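Local coordinates for protein arginine kinase (PDB 4RF6) that catalyses the ATP-dependent phosphorylation of L-arginine to N(omega)-phospho-L-arginine and carries two phosphagen kinase repeats in a single chain, at residues T482-A487 with G599-R604; E508-G513 with K614-Q619; E583-R588 with Y626-P631. All blocks are in the same frame, centred on the assembly; numbering follows the deposited sequence.

Contact 1. Residues T482-A487 with G599-R604; sequences TRIRVA and GSVFGR
V601 sets its two methyl branches against two residues of the strand 482-487. CG2 meets T482 CG2 at 3.8 Å, while CG1 lies 3.9 Å from I484 CG1. The split follows from the first torsion of V601: with CG1 anti to the backbone N (chi1 172°) and CG2 beside it, one branch reaches each strand residue. I484 runs its chain extended past CG1 (chi2 174°), which carries the CD1 methyl forward to the helix. There CD1 touches V601 CG1 at 4.0 Å and F602 CB at 3.9 Å, so it fits against two successive helix residues. F602 meets I484 chiefly through its CB, with CD1 standing obliquely beside the ring; F602 also touches M638. All four residues are buried, and no hydrogen bond spans the contact, which is purely apolar.

T482 and I484, two residues apart, present the same face of the strand to the helix, while R483 between them points away. The strand and helix segments run at a shallow angle of -27°, their axes 8.3 Å apart, and the CA atoms of I484 and F602 are 6.9 Å from each other. The T482 hydroxyl OG1 stays out of the apolar patch and bonds to the carbonyl of G595. On the helix, S600 OG hydrogen-bonds E593, R604 forms a salt bridge with the same carboxylate, and S591 OG bonds the V601 carbonyl, tying the helix to the strand that leads into it.

I484 is enclosed further by I598 and L605 of helix 598-616 and by M638. Backbone hydrogen bonds join strand 479-488 to strand 587-594 on one edge and to strand 638-645 on the other; the contact lays helix 598-616 nearly along strand 479-488, over this inner part of the antiparallel sheet of the second catalytic domain.

Contact 2. Residues E508-G513 with K614-Q619; sequences ERKVVG and KQLGFQ
L616 forks over the helix backbone at K510: CD2 meets K510 CB at 3.8 Å, CD1 meets V511 CG2 at 4.0 Å, and CD1 also lies 4.0 Å from the K510 carbonyl O. This apolar packing makes all the direct side-chain contact between the segments. CG lying beside its own backbone N (chi1 -58°) directs the two methyls to K510 and V511. V511 starts out away from L616, yet its CG2 branch still reaches back, and the two side chains cross at about a right angle. K510 contributes the root of its chain, while its bent outer part turns off to solvent and polar groups.

The polar link is indirect. A water donates to the L616 carbonyl O at 2.9 Å and takes a weak bond from K510 NZ at 3.3 Å; the amine also has a weak bond to the hydroxyl of Y493. That carbonyl belongs to the last residue of helix 598-616, because G617 leaves helical geometry with a positive phi of 80°, and the water gives it a partner at the helix end.

In the fold, the end of helix 598-616 lies beside helix 501-516, where V514 touches both Q615 and L616. V511 continues inward onto L587, and F618, after the turn, folds back over V609 and I612 and also meets L587 of the sheet.

Contact 3. Residues E583-R588 with Y626-P631; sequences EEDQLR and YLSGCP
One short buried bond, S628 OG to D585 OD1 at 2.6 Å, is the direct hydrogen bond between these two loops. The serine hydroxyl donates to the syn lone pair of the carboxylate, on the side of OD2. Having CG beside its backbone N (chi1 -72°) lets D585 bring OD1 to S628. S628 OG also accepts from C630 N at 3.3 Å, closing an ST turn, so one hydroxyl is both donor to the facing loop and brace of its own. A water near D585 OD1, to which its bond is weak, accepts from G629 N at 3.2 Å.

E584 extends alongside, with OE2 4.1 Å from C630 CB. E584 and C630 occupy the positions that E232 and C278 hold in the first repeat, where both are substrate-binding by similarity, and the contact therefore probably lies at the guanidino substrate pocket of the second domain.

N489 ND2 bonds both D585 OD1 and the L627 carbonyl. With two firm donors, S628 OG and N489 ND2, on OD1, negative charge on D585 would be stabilised, and the bond between D585 and S628 probably limits how far the loops bearing E584 and C630 can shift against each other.

Overall arrangement
All three contacts lie in the second repeat. From the N terminus the chain passes through 482-487, 508-513 and 583-588, then 599-604, 614-619 and 626-631, so the partners return in the order of departure and every loop crosses the other two; none nests. Contact 1 closes a loop of 111 residues, contact 2 one of 100 and contact 3 one of 37. Contacts 1 and 2 use successive parts of helix 598-616, joining it to strand 479-488 and to helix 501-516. Contact 3 ties the approach to strand 587-594, neighbour of 479-488, to the loop after strand 625-626. V511 packs on L587 between contacts 2 and 3, and A487 on D585 between contacts 1 and 3.

Contact 1. Residues T482-A487 with G599-R604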
ATOM      1  N   THR A 482       1.167 -33.717  11.876  1.00 24.93           N
ATOM      2  CA  THR A 482      -0.115 -33.779  11.176  1.00 26.79           C
ATOM      3  C   THR A 482      -0.612 -32.362  10.923  1.00 22.18           C
ATOM      4  O   THR A 482      -0.626 -31.541  11.842  1.00 20.24           O
ATOM      5  CB  THR A 482      -1.166 -34.552  11.999  1.00 27.52           C
ATOM      6  OG1 THR A 482      -0.750 -35.916  12.147  1.00 26.13           O
ATOM      7  CG2 THR A 482      -2.517 -34.526  11.301  1.00 28.92           C
ATOM      8  N   ARG A 483      -1.010 -32.073   9.686  1.00 20.63           N
ATOM      9  CA  ARG A 483      -1.353 -30.710   9.301  1.00 19.39           C
ATOM     10  C   ARG A 483      -2.580 -30.712   8.397  1.00 21.62           C
ATOM     11  O   ARG A 483      -2.662 -31.504   7.452  1.00 21.80           O
ATOM     12  CB  ARG A 483      -0.172 -30.090   8.551  1.00 22.62           C
ATOM     13  CG  ARG A 483      -0.320 -28.625   8.152  1.00 32.25           C
ATOM     14  CD  ARG A 483       0.973 -28.146   7.491  1.00 39.87           C
ATOM     15  NE  ARG A 483       0.916 -26.762   7.026  1.00 46.17           N
ATOM     16  CZ  ARG A 483       0.507 -26.389   5.815  1.00 48.56           C
ATOM     17  NH1 ARG A 483       0.104 -27.291   4.928  1.00 46.85           N
ATOM     18  NH2 ARG A 483       0.501 -25.107   5.486  1.00 50.77           N
ATOM     19  N   ILE A 484      -3.538 -29.835   8.680  1.00 18.94           N
ATOM     20  CA  ILE A 484      -4.681 -29.682   7.780  1.00 19.06           C
ATOM     21  C   ILE A 484      -4.965 -28.215   7.519  1.00 18.34           C
ATOM     22  O   ILE A 484      -5.177 -27.439   8.456  1.00 17.13           O
ATOM     23  CB  ILE A 484      -5.957 -30.362   8.318  1.00 14.98           C
ATOM     24  CG1 ILE A 484      -5.703 -31.842   8.627  1.00 20.40           C
ATOM     25  CG2 ILE A 484      -7.090 -30.218   7.307  1.00 17.70           C
ATOM     26  CD1 ILE A 484      -6.880 -32.546   9.310  1.00 19.05           C
ATOM     27  N   ARG A 485      -4.966 -27.847   6.241  1.00 20.58           N
ATOM     28  CA  ARG A 485      -5.182 -26.468   5.817  1.00 20.06           C
ATOM     29  C   ARG A 485      -6.439 -26.376   4.959  1.00 18.13           C
ATOM     30  O   ARG A 485      -6.710 -27.279   4.165  1.00 17.46           O
ATOM     31  CB  ARG A 485      -3.973 -25.984   5.006  1.00 20.86           C
ATOM     32  CG  ARG A 485      -4.161 -24.651   4.265  1.00 26.27           C
ATOM     33  CD  ARG A 485      -4.671 -24.846   2.829  1.00 31.27           C
ATOM     34  NE  ARG A 485      -3.602 -25.165   1.885  1.00 37.43           N
ATOM     35  CZ  ARG A 485      -3.796 -25.403   0.593  1.00 41.24           C
ATOM     36  NH1 ARG A 485      -5.024 -25.369   0.088  1.00 41.20           N
ATOM     37  NH2 ARG A 485      -2.763 -25.676  -0.195  1.00 44.40           N
ATOM     38  N   VAL A 486      -7.193 -25.287   5.097  1.00 14.62           N
ATOM     39  CA  VAL A 486      -8.252 -24.990   4.131  1.00 17.53           C
ATOM     40  C   VAL A 486      -8.122 -23.554   3.631  1.00 16.46           C
ATOM     41  O   VAL A 486      -7.763 -22.649   4.385  1.00 15.64           O
ATOM     42  CB  VAL A 486      -9.689 -25.240   4.678  1.00 17.92           C
ATOM     43  CG1 VAL A 486      -9.902 -26.706   5.008  1.00 19.13           C
ATOM     44  CG2 VAL A 486      -9.974 -24.372   5.888  1.00 21.49           C
ATOM     45  N   ALA A 487      -8.384 -23.361   2.347  1.00 14.54           N
ATOM     46  CA  ALA A 487      -8.484 -22.022   1.787  1.00 13.72           C
ATOM     47  C   ALA A 487      -9.951 -21.626   1.827  1.00 14.29           C
ATOM     48  O   ALA A 487     -10.820 -22.432   1.508  1.00 14.33           O
ATOM     49  CB  ALA A 487      -7.979 -22.006   0.357  1.00 15.13           C
ATOM     50  N   GLY A 599      -7.659 -36.510  14.174  1.00 25.69           N
ATOM     51  CA  GLY A 599      -8.982 -36.175  14.674  1.00 24.24           C
ATOM     52  C   GLY A 599      -8.981 -34.901  15.494  1.00 25.90           C
ATOM     53  O   GLY A 599      -9.903 -34.083  15.406  1.00 28.07           O
ATOM     54  N   SER A 600      -7.935 -34.731  16.297  1.00 26.06           N
ATOM     55  CA  SER A 600      -7.778 -33.530  17.110  1.00 25.49           C
ATOM     56  C   SER A 600      -7.476 -32.312  16.241  1.00 23.35           C
ATOM     57  O   SER A 600      -8.072 -31.241  16.416  1.00 23.23           O
ATOM     58  CB  SER A 600      -6.659 -33.731  18.130  1.00 29.05           C
ATOM     59  OG  SER A 600      -6.377 -32.528  18.816  1.00 31.61           O
ATOM     60  N   VAL A 601      -6.538 -32.476  15.310  1.00 19.73           N
ATOM     61  CA  VAL A 601      -6.192 -31.406  14.376  1.00 19.13           C
ATOM     62  C   VAL A 601      -7.433 -30.942  13.611  1.00 19.58           C
ATOM     63  O   VAL A 601      -7.693 -29.740  13.485  1.00 21.28           O
ATOM     64  CB  VAL A 601      -5.116 -31.866  13.372  1.00 18.80           C
ATOM     65  CG1 VAL A 601      -4.895 -30.814  12.291  1.00 18.07           C
ATOM     66  CG2 VAL A 601      -3.803 -32.204  14.089  1.00 21.09           C
ATOM     67  N   PHE A 602      -8.197 -31.903  13.100  1.00 21.77           N
ATOM     68  CA  PHE A 602      -9.412 -31.594  12.351  1.00 19.06           C
ATOM     69  C   PHE A 602     -10.501 -31.015  13.250  1.00 19.95           C
ATOM     70  O   PHE A 602     -11.265 -30.140  12.829  1.00 17.50           O
ATOM     71  CB  PHE A 602      -9.940 -32.834  11.630  1.00 18.84           C
ATOM     72  CG  PHE A 602     -11.090 -32.544  10.702  1.00 18.59           C
ATOM     73  CD1 PHE A 602     -10.969 -31.578   9.713  1.00 17.35           C
ATOM     74  CD2 PHE A 602     -12.290 -33.231  10.824  1.00 19.43           C
ATOM     75  CE1 PHE A 602     -12.029 -31.302   8.861  1.00 18.11           C
ATOM     76  CE2 PHE A 602     -13.354 -32.962   9.977  1.00 16.81           C
ATOM     77  CZ  PHE A 602     -13.223 -31.998   8.992  1.00 17.65           C
ATOM     78  N   GLY A 603     -10.580 -31.510  14.482  1.00 20.86           N
ATOM     79  CA  GLY A 603     -11.545 -30.991  15.436  1.00 22.03           C
ATOM     80  C   GLY A 603     -11.265 -29.531  15.751  1.00 22.22           C
ATOM     81  O   GLY A 603     -12.184 -28.710  15.838  1.00 19.11           O
ATOM     82  N   ARG A 604      -9.987 -29.203  15.922  1.00 23.80           N
ATOM     83  CA  ARG A 604      -9.588 -27.821  16.163  1.00 24.11           C
ATOM     84  C   ARG A 604      -9.875 -26.965  14.930  1.00 24.16           C
ATOM     85  O   ARG A 604     -10.395 -25.851  15.042  1.00 26.82           O
ATOM     86  CB  ARG A 604      -8.104 -27.746  16.527  1.00 25.49           C
ATOM     87  CG  ARG A 604      -7.605 -26.326  16.810  1.00 29.03           C
ATOM     88  CD  ARG A 604      -6.130 -26.300  17.201  1.00 32.48           C
ATOM     89  NE  ARG A 604      -5.776 -27.397  18.097  1.00 36.87           N
ATOM     90  CZ  ARG A 604      -5.078 -28.468  17.724  1.00 36.36           C
ATOM     91  NH1 ARG A 604      -4.651 -28.588  16.471  1.00 31.94           N
ATOM     92  NH2 ARG A 604      -4.806 -29.419  18.604  1.00 37.65           N
TER

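Contact 2. Residues E508-G513 with K614-Q619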
ATOM      1  N   GLU A 508     -10.001  -7.678   6.019  1.00 18.83           N
ATOM      2  CA  GLU A 508      -9.020  -7.745   7.100  1.00 21.48           C
ATOM      3  C   GLU A 508      -9.673  -7.376   8.432  1.00 22.49           C
ATOM      4  O   GLU A 508      -9.493  -8.064   9.437  1.00 21.18           O
ATOM      5  CB  GLU A 508      -7.823  -6.824   6.838  1.00 20.74           C
ATOM      6  CG  GLU A 508      -6.721  -6.992   7.883  1.00 19.17           C
ATOM      7  CD  GLU A 508      -5.759  -5.818   7.961  1.00 20.16           C
ATOM      8  OE1 GLU A 508      -4.705  -5.977   8.613  1.00 20.77           O
ATOM      9  OE2 GLU A 508      -6.058  -4.746   7.391  1.00 18.05           O
ATOM     10  N   ARG A 509     -10.455  -6.302   8.419  1.00 21.16           N
ATOM     11  CA  ARG A 509     -11.114  -5.808   9.630  1.00 24.81           C
ATOM     12  C   ARG A 509     -12.070  -6.839  10.228  1.00 23.31           C
ATOM     13  O   ARG A 509     -12.068  -7.077  11.439  1.00 22.66           O
ATOM     14  CB  ARG A 509     -11.876  -4.515   9.317  1.00 27.75           C
ATOM     15  CG  ARG A 509     -12.389  -3.776  10.544  1.00 30.96           C
ATOM     16  CD  ARG A 509     -13.241  -2.568  10.167  1.00 36.43           C
ATOM     17  NE  ARG A 509     -14.634  -2.933   9.910  1.00 42.89           N
ATOM     18  CZ  ARG A 509     -15.146  -3.111   8.696  1.00 47.31           C
ATOM     19  NH1 ARG A 509     -16.421  -3.445   8.546  1.00 47.82           N
ATOM     20  NH2 ARG A 509     -14.379  -2.952   7.629  1.00 50.21           N
ATOM     21  N   LYS A 510     -12.886  -7.456   9.379  1.00 23.34           N
ATOM     22  CA  LYS A 510     -13.888  -8.406   9.864  1.00 23.51           C
ATOM     23  C   LYS A 510     -13.287  -9.742  10.296  1.00 24.83           C
ATOM     24  O   LYS A 510     -13.740 -10.344  11.273  1.00 26.92           O
ATOM     25  CB  LYS A 510     -14.992  -8.615   8.829  1.00 24.63           C
ATOM     26  CG  LYS A 510     -15.620  -7.316   8.357  1.00 28.36           C
ATOM     27  CD  LYS A 510     -17.100  -7.442   8.047  1.00 31.04           C
ATOM     28  CE  LYS A 510     -17.364  -8.228   6.783  1.00 33.40           C
ATOM     29  NZ  LYS A 510     -18.662  -7.816   6.166  1.00 30.14           N
ATOM     30  N   VAL A 511     -12.266 -10.206   9.579  1.00 21.35           N
ATOM     31  CA  VAL A 511     -11.589 -11.449   9.967  1.00 24.42           C
ATOM     32  C   VAL A 511     -10.861 -11.290  11.309  1.00 24.88           C
ATOM     33  O   VAL A 511     -11.030 -12.114  12.221  1.00 21.65           O
ATOM     34  CB  VAL A 511     -10.612 -11.944   8.884  1.00 24.24           C
ATOM     35  CG1 VAL A 511      -9.840 -13.143   9.387  1.00 23.78           C
ATOM     36  CG2 VAL A 511     -11.371 -12.306   7.610  1.00 22.77           C
ATOM     37  N   VAL A 512     -10.060 -10.229  11.427  1.00 24.57           N
ATOM     38  CA  VAL A 512      -9.367  -9.916  12.683  1.00 26.99           C
ATOM     39  C   VAL A 512     -10.356  -9.844  13.844  1.00 28.46           C
ATOM     40  O   VAL A 512     -10.087 -10.367  14.925  1.00 30.54           O
ATOM     41  CB  VAL A 512      -8.567  -8.603  12.593  1.00 27.25           C
ATOM     42  CG1 VAL A 512      -8.040  -8.186  13.971  1.00 25.72           C
ATOM     43  CG2 VAL A 512      -7.416  -8.761  11.623  1.00 26.25           C
ATOM     44  N   GLY A 513     -11.506  -9.213  13.604  1.00 27.27           N
ATOM     45  CA  GLY A 513     -12.574  -9.159  14.589  1.00 29.12           C
ATOM     46  C   GLY A 513     -12.974 -10.527  15.117  1.00 30.22           C
ATOM     47  O   GLY A 513     -12.982 -10.759  16.334  1.00 29.63           O
ATOM     48  N   LYS A 614     -20.007 -18.952  10.592  1.00 20.91           N
ATOM     49  CA  LYS A 614     -21.199 -18.429  11.251  1.00 26.52           C
ATOM     50  C   LYS A 614     -21.196 -16.892  11.313  1.00 27.54           C
ATOM     51  O   LYS A 614     -22.227 -16.252  11.091  1.00 28.84           O
ATOM     52  CB  LYS A 614     -21.305 -19.041  12.649  1.00 34.76           C
ATOM     53  CG  LYS A 614     -22.194 -18.298  13.627  1.00 40.43           C
ATOM     54  CD  LYS A 614     -21.836 -18.698  15.052  1.00 45.03           C
ATOM     55  CE  LYS A 614     -22.640 -17.924  16.085  1.00 47.12           C
ATOM     56  NZ  LYS A 614     -24.002 -18.487  16.287  1.00 48.67           N
ATOM     57  N   GLN A 615     -20.036 -16.298  11.584  1.00 23.36           N
ATOM     58  CA  GLN A 615     -19.956 -14.842  11.692  1.00 27.30           C
ATOM     59  C   GLN A 615     -19.889 -14.111  10.346  1.00 24.09           C
ATOM     60  O   GLN A 615     -20.478 -13.036  10.190  1.00 24.91           O
ATOM     61  CB  GLN A 615     -18.777 -14.424  12.574  1.00 30.33           C
ATOM     62  CG  GLN A 615     -18.940 -14.775  14.048  1.00 33.97           C
ATOM     63  CD  GLN A 615     -18.065 -13.924  14.949  1.00 40.73           C
ATOM     64  OE1 GLN A 615     -18.020 -12.702  14.811  1.00 44.00           O
ATOM     65  NE2 GLN A 615     -17.360 -14.568  15.877  1.00 43.33           N
ATOM     66  N   LEU A 616     -19.187 -14.695   9.378  1.00 18.04           N
ATOM     67  CA  LEU A 616     -18.885 -13.986   8.131  1.00 19.68           C
ATOM     68  C   LEU A 616     -19.496 -14.595   6.875  1.00 20.63           C
ATOM     69  O   LEU A 616     -19.847 -13.872   5.938  1.00 19.35           O
ATOM     70  CB  LEU A 616     -17.367 -13.884   7.937  1.00 19.71           C
ATOM     71  CG  LEU A 616     -16.591 -13.190   9.055  1.00 22.43           C
ATOM     72  CD1 LEU A 616     -15.102 -13.153   8.743  1.00 23.29           C
ATOM     73  CD2 LEU A 616     -17.120 -11.787   9.278  1.00 22.67           C
ATOM     74  N   GLY A 617     -19.593 -15.922   6.840  1.00 19.45           N
ATOM     75  CA  GLY A 617     -20.000 -16.615   5.626  1.00 21.40           C
ATOM     76  C   GLY A 617     -18.848 -16.768   4.642  1.00 19.48           C
ATOM     77  O   GLY A 617     -17.952 -15.915   4.585  1.00 15.67           O
ATOM     78  N   PHE A 618     -18.873 -17.851   3.866  1.00 18.14           N
ATOM     79  CA  PHE A 618     -17.852 -18.117   2.850  1.00 18.68           C
ATOM     80  C   PHE A 618     -18.462 -18.117   1.456  1.00 19.83           C
ATOM     81  O   PHE A 618     -19.662 -18.352   1.304  1.00 17.57           O
ATOM     82  CB  PHE A 618     -17.195 -19.479   3.099  1.00 16.79           C
ATOM     83  CG  PHE A 618     -16.506 -19.589   4.423  1.00 15.88           C
ATOM     84  CD1 PHE A 618     -15.782 -18.520   4.937  1.00 19.09           C
ATOM     85  CD2 PHE A 618     -16.588 -20.762   5.161  1.00 16.67           C
ATOM     86  CE1 PHE A 618     -15.144 -18.625   6.171  1.00 22.33           C
ATOM     87  CE2 PHE A 618     -15.953 -20.874   6.387  1.00 19.34           C
ATOM     88  CZ  PHE A 618     -15.233 -19.806   6.898  1.00 19.67           C
ATOM     89  N   GLN A 619     -17.635 -17.856   0.443  1.00 16.68           N
ATOM     90  CA  GLN A 619     -18.057 -17.990  -0.948  1.00 10.80           C
ATOM     91  C   GLN A 619     -18.110 -19.473  -1.314  1.00 11.41           C
ATOM     92  O   GLN A 619     -17.148 -20.219  -1.083  1.00 12.74           O
ATOM     93  CB  GLN A 619     -17.101 -17.235  -1.870  1.00 10.42           C
ATOM     94  CG  GLN A 619     -16.994 -15.746  -1.524  1.00 14.49           C
ATOM     95  CD  GLN A 619     -16.149 -14.957  -2.503  1.00 13.92           C
ATOM     96  OE1 GLN A 619     -16.160 -15.217  -3.711  1.00 17.28           O
ATOM     97  NE2 GLN A 619     -15.417 -13.974  -1.987  1.00 14.64           N
TER
HETATM   98  O   HOH W   1     -18.974 -11.126   5.873  1.00 33.80           O

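Contact 3. Residues E583-R588 with Y626-P631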
ATOM      1  N   GLU A 583      -3.521 -13.330   1.737  1.00 24.78           N
ATOM      2  CA  GLU A 583      -2.359 -13.794   0.990  1.00 29.22           C
ATOM      3  C   GLU A 583      -2.790 -14.133  -0.449  1.00 31.87           C
ATOM      4  O   GLU A 583      -3.055 -13.228  -1.248  1.00 38.82           O
ATOM      5  CB  GLU A 583      -1.714 -14.992   1.696  1.00 30.46           C
ATOM      6  CG  GLU A 583      -0.336 -15.384   1.163  1.00 34.76           C
ATOM      7  CD  GLU A 583      -0.337 -16.741   0.480  1.00 38.43           C
ATOM      8  OE1 GLU A 583      -1.305 -17.509   0.676  1.00 35.36           O
ATOM      9  OE2 GLU A 583       0.631 -17.032  -0.256  1.00 41.99           O
ATOM     10  N   GLU A 584      -2.884 -15.419  -0.783  1.00 23.88           N
ATOM     11  CA  GLU A 584      -3.358 -15.833  -2.110  1.00 23.03           C
ATOM     12  C   GLU A 584      -4.882 -15.919  -2.119  1.00 21.70           C
ATOM     13  O   GLU A 584      -5.540 -15.502  -3.077  1.00 24.45           O
ATOM     14  CB  GLU A 584      -2.756 -17.184  -2.509  1.00 29.53           C
ATOM     15  CG  GLU A 584      -3.120 -17.644  -3.923  1.00 35.70           C
ATOM     16  CD  GLU A 584      -2.436 -18.947  -4.313  1.00 41.30           C
ATOM     17  OE1 GLU A 584      -1.677 -19.492  -3.486  1.00 40.98           O
ATOM     18  OE2 GLU A 584      -2.653 -19.424  -5.445  1.00 44.23           O
ATOM     19  N   ASP A 585      -5.430 -16.495  -1.054  1.00 18.75           N
ATOM     20  CA  ASP A 585      -6.855 -16.408  -0.784  1.00 18.49           C
ATOM     21  C   ASP A 585      -7.046 -15.460   0.393  1.00 17.13           C
ATOM     22  O   ASP A 585      -6.080 -15.087   1.070  1.00 17.15           O
ATOM     23  CB  ASP A 585      -7.438 -17.785  -0.456  1.00 18.81           C
ATOM     24  CG  ASP A 585      -7.531 -18.682  -1.673  1.00 21.20           C
ATOM     25  OD1 ASP A 585      -8.494 -18.515  -2.450  1.00 17.77           O
ATOM     26  OD2 ASP A 585      -6.644 -19.547  -1.846  1.00 23.27           O
ATOM     27  N   GLN A 586      -8.287 -15.063   0.633  1.00 14.00           N
ATOM     28  CA  GLN A 586      -8.568 -14.132   1.712  1.00 16.84           C
ATOM     29  C   GLN A 586      -8.261 -14.792   3.050  1.00 16.52           C
ATOM     30  O   GLN A 586      -7.749 -14.150   3.971  1.00 18.34           O
ATOM     31  CB  GLN A 586     -10.014 -13.642   1.595  1.00 16.68           C
ATOM     32  CG  GLN A 586     -10.199 -12.806   0.312  1.00 15.25           C
ATOM     33  CD  GLN A 586     -11.629 -12.721  -0.189  1.00 17.01           C
ATOM     34  OE1 GLN A 586     -12.582 -13.010   0.537  1.00 15.03           O
ATOM     35  NE2 GLN A 586     -11.783 -12.314  -1.446  1.00 13.14           N
ATOM     36  N   LEU A 587      -8.532 -16.094   3.122  1.00 15.30           N
ATOM     37  CA  LEU A 587      -8.242 -16.892   4.307  1.00 17.96           C
ATOM     38  C   LEU A 587      -7.488 -18.171   3.962  1.00 18.58           C
ATOM     39  O   LEU A 587      -7.940 -18.964   3.124  1.00 19.91           O
ATOM     40  CB  LEU A 587      -9.535 -17.260   5.030  1.00 19.02           C
ATOM     41  CG  LEU A 587     -10.326 -16.089   5.598  1.00 23.54           C
ATOM     42  CD1 LEU A 587     -11.696 -16.532   6.066  1.00 21.75           C
ATOM     43  CD2 LEU A 587      -9.542 -15.475   6.748  1.00 25.53           C
ATOM     44  N   ARG A 588      -6.339 -18.366   4.605  1.00 16.46           N
ATOM     45  CA  ARG A 588      -5.696 -19.674   4.614  1.00 20.27           C
ATOM     46  C   ARG A 588      -5.626 -20.118   6.068  1.00 20.90           C
ATOM     47  O   ARG A 588      -4.981 -19.469   6.900  1.00 19.98           O
ATOM     48  CB  ARG A 588      -4.305 -19.628   3.995  1.00 27.91           C
ATOM     49  CG  ARG A 588      -3.723 -21.016   3.775  1.00 34.91           C
ATOM     50  CD  ARG A 588      -2.211 -20.988   3.702  1.00 40.86           C
ATOM     51  NE  ARG A 588      -1.718 -21.282   2.362  1.00 46.39           N
ATOM     52  CZ  ARG A 588      -0.580 -21.925   2.118  1.00 51.90           C
ATOM     53  NH1 ARG A 588       0.176 -22.341   3.126  1.00 52.39           N
ATOM     54  NH2 ARG A 588      -0.197 -22.156   0.868  1.00 54.36           N
ATOM     55  N   TYR A 626     -16.332 -24.567  -2.014  1.00 12.72           N
ATOM     56  CA  TYR A 626     -15.807 -23.254  -1.639  1.00 14.10           C
ATOM     57  C   TYR A 626     -15.016 -22.632  -2.778  1.00 12.57           C
ATOM     58  O   TYR A 626     -14.174 -23.286  -3.406  1.00 14.52           O
ATOM     59  CB  TYR A 626     -14.990 -23.316  -0.345  1.00 11.60           C
ATOM     60  CG  TYR A 626     -15.854 -23.698   0.836  1.00 13.12           C
ATOM     61  CD1 TYR A 626     -16.705 -22.770   1.427  1.00 11.18           C
ATOM     62  CD2 TYR A 626     -15.842 -24.991   1.336  1.00 12.47           C
ATOM     63  CE1 TYR A 626     -17.512 -23.121   2.492  1.00 13.51           C
ATOM     64  CE2 TYR A 626     -16.633 -25.349   2.395  1.00 15.49           C
ATOM     65  CZ  TYR A 626     -17.468 -24.412   2.969  1.00 16.82           C
ATOM     66  OH  TYR A 626     -18.269 -24.776   4.033  1.00 18.88           O
ATOM     67  N   LEU A 627     -15.310 -21.367  -3.053  1.00  9.80           N
ATOM     68  CA  LEU A 627     -14.719 -20.671  -4.188  1.00 13.29           C
ATOM     69  C   LEU A 627     -13.360 -20.084  -3.866  1.00 14.19           C
ATOM     70  O   LEU A 627     -13.090 -19.658  -2.736  1.00 11.41           O
ATOM     71  CB  LEU A 627     -15.648 -19.565  -4.682  1.00 12.99           C
ATOM     72  CG  LEU A 627     -16.987 -20.067  -5.204  1.00 16.52           C
ATOM     73  CD1 LEU A 627     -17.835 -18.905  -5.668  1.00 18.71           C
ATOM     74  CD2 LEU A 627     -16.764 -21.033  -6.348  1.00 17.10           C
ATOM     75  N   SER A 628     -12.504 -20.059  -4.878  1.00 15.70           N
ATOM     76  CA  SER A 628     -11.163 -19.519  -4.738  1.00 16.59           C
ATOM     77  C   SER A 628     -10.831 -18.847  -6.047  1.00 17.43           C
ATOM     78  O   SER A 628     -11.399 -19.206  -7.082  1.00 17.48           O
ATOM     79  CB  SER A 628     -10.166 -20.646  -4.471  1.00 18.43           C
ATOM     80  OG  SER A 628      -8.844 -20.147  -4.412  1.00 21.62           O
ATOM     81  N   GLY A 629      -9.928 -17.871  -6.009  1.00 16.78           N
ATOM     82  CA  GLY A 629      -9.456 -17.216  -7.217  1.00 18.23           C
ATOM     83  C   GLY A 629      -8.712 -18.222  -8.072  1.00 19.97           C
ATOM     84  O   GLY A 629      -8.715 -18.133  -9.304  1.00 14.93           O
ATOM     85  N   CYS A 630      -8.049 -19.179  -7.426  0.58 17.61           N
ATOM     86  CA  CYS A 630      -7.367 -20.249  -8.150  0.58 18.68           C
ATOM     87  C   CYS A 630      -8.245 -21.493  -8.152  0.58 18.12           C
ATOM     88  O   CYS A 630      -8.567 -22.029  -7.095  0.58 20.76           O
ATOM     89  CB  CYS A 630      -6.006 -20.561  -7.518  0.58 22.09           C
ATOM     90  SG  CYS A 630      -4.987 -21.747  -8.460  0.58 28.43           S
ATOM     91  N   PRO A 631      -8.649 -21.947  -9.348  1.00 18.18           N
ATOM     92  CA  PRO A 631      -9.527 -23.112  -9.518  1.00 18.67           C
ATOM     93  C   PRO A 631      -8.947 -24.407  -8.947  1.00 15.93           C
ATOM     94  O   PRO A 631      -9.695 -25.368  -8.783  1.00 15.11           O
ATOM     95  CB  PRO A 631      -9.676 -23.219 -11.041  1.00 18.52           C
ATOM     96  CG  PRO A 631      -9.412 -21.814 -11.549  1.00 20.17           C
ATOM     97  CD  PRO A 631      -8.340 -21.288 -10.631  1.00 17.71           C
TER
HETATM   98  O   HOH W   2      -7.087 -16.573  -4.858  1.00 29.11           O
HETATM   99  O   HOH W   3      -9.637 -15.612  -3.765  1.00 16.37           O